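Local coordinates for enoyl-CoA hydratase/isomerase (Shewanella pealeana, PDB 4KPK), which probably acts on acyl-CoA thioesters as a hydratase or isomerase of the crotonase-like family, at residues A[42-45]-A[50-53]. Numbering follows the deposited sequence.
Sequences SCTL and AQMV
S42 and V53 are the first pair of segments 42-45 and 50-53, in the N-terminal beta hairpin of the crotonase-like fold; its strand 41-46 forms the outer edge of the chain's main sheet, and 49-54 pairs on its other side, in parallel, with strand 86-91. The two segments run antiparallel, their axes 4.7 Å apart at the closest. S42 and V53 are a hydrogen-bonded pair: S42 N gives to V53 O and V53 N returns to S42 O, each 2.9 Å long. Beside these bonds, S42 CB and V53 CB stand 4.0 Å apart.

C43 comes next in a non-hydrogen-bonded pair with M52, a selenomethionine. C43 CA lies 3.2 Å from Q51 O, a CA-H...O contact that supplements the bond this carbonyl accepts in its own plane from T44 N. On the C43 face the two side chains diverge: C43 goes to L34 of helix 30-37, and M52, extended as far as SE and then turned at CE, reaches M71, V74 and L75 of helix 65-80.

T44 pairs with Q51 through two backbone bonds. A chi1 of 61° sets T44 OG1 in the gap flanked by its own N and C, where it rests against the aliphatic part of Q51, 3.7 Å from Q51 CB. Q51 runs on straight past CG and crosses T44 at a slant; its OE1 is hydrogen-bonded to K90 NZ on strand 86-91, which anchors the amide.

L45 closes the segment opposite A50, back on the face of C43. With CG anti to the backbone N (chi1 -177°) and chi2 at 63°, the end of the side chain comes back toward the partner strand, and L45 CD1 meets A50 CB at 3.7 Å.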
loop_
_atom_site.group_PDB
_atom_site.type_symbol
_atom_site.label_atom_id
_atom_site.label_comp_id
_atom_site.label_asym_id
_atom_site.label_seq_id
_atom_site.Cartn_x
_atom_site.Cartn_y
_atom_site.Cartn_z
ATOM N N SER A 42 12.875 24.482 -20.718
ATOM C CA SER A 42 14.308 24.409 -21.014
ATOM C C SER A 42 14.748 22.996 -20.888
ATOM O O SER A 42 14.146 22.187 -20.148
ATOM C CB SER A 42 15.192 25.158 -19.972
ATOM O OG SER A 42 14.861 26.513 -19.887
ATOM N N CYS A 43 15.881 22.705 -21.500
ATOM C CA CYS A 43 16.460 21.413 -21.302
ATOM C C CYS A 43 17.933 21.522 -21.474
ATOM O O CYS A 43 18.400 22.255 -22.340
ATOM C CB CYS A 43 15.811 20.378 -22.259
ATOM S SG CYS A 43 15.879 20.781 -23.997
ATOM N N THR A 44 18.680 20.838 -20.604
ATOM C CA THR A 44 20.145 20.861 -20.629
ATOM C C THR A 44 20.687 19.494 -20.330
ATOM O O THR A 44 19.992 18.640 -19.753
ATOM C CB THR A 44 20.739 21.878 -19.582
ATOM O OG1 THR A 44 20.340 21.486 -18.264
ATOM C CG2 THR A 44 20.231 23.224 -19.864
ATOM N N LEU A 45 21.944 19.279 -20.697
ATOM C CA LEU A 45 22.578 17.992 -20.508
ATOM C C LEU A 45 24.041 18.167 -20.146
ATOM O O LEU A 45 24.791 18.746 -20.893
ATOM C CB LEU A 45 22.436 17.167 -21.791
ATOM C CG LEU A 45 22.993 15.755 -21.761
ATOM C CD1 LEU A 45 22.273 14.889 -20.747
ATOM C CD2 LEU A 45 22.824 15.160 -23.159
ATOM N N ALA A 50 20.444 14.992 -17.132
ATOM C CA ALA A 50 19.665 15.747 -18.060
ATOM C C ALA A 50 18.656 16.453 -17.237
ATOM O O ALA A 50 18.216 15.924 -16.219
ATOM C CB ALA A 50 18.942 14.821 -19.061
ATOM N N GLN A 51 18.244 17.625 -17.688
ATOM C CA GLN A 51 17.249 18.343 -16.961
ATOM C C GLN A 51 16.186 18.787 -17.879
ATOM O O GLN A 51 16.495 19.288 -18.951
ATOM C CB GLN A 51 17.852 19.603 -16.278
ATOM C CG GLN A 51 19.080 19.273 -15.473
ATOM C CD GLN A 51 19.519 20.450 -14.604
ATOM O OE1 GLN A 51 18.710 21.286 -14.221
ATOM N NE2 GLN A 51 20.791 20.526 -14.323
HETATM N N MSE A 52 14.954 18.696 -17.387
HETATM C CA MSE A 52 13.755 19.218 -18.029
HETATM C C MSE A 52 13.195 20.213 -17.049
HETATM O O MSE A 52 12.893 19.857 -15.900
HETATM C CB MSE A 52 12.708 18.138 -18.308
HETATM C CG MSE A 52 11.462 18.708 -18.994
HETATM SE SE MSE A 52 10.279 17.148 -19.353
HETATM C CE MSE A 52 10.609 15.953 -20.822
ATOM N N VAL A 53 13.033 21.451 -17.523
ATOM C CA VAL A 53 12.731 22.557 -16.661
ATOM C C VAL A 53 11.480 23.327 -17.135
ATOM O O VAL A 53 11.472 23.884 -18.223
ATOM C CB VAL A 53 13.918 23.530 -16.521
ATOM C CG1 VAL A 53 13.563 24.663 -15.540
ATOM C CG2 VAL A 53 15.180 22.804 -16.064
#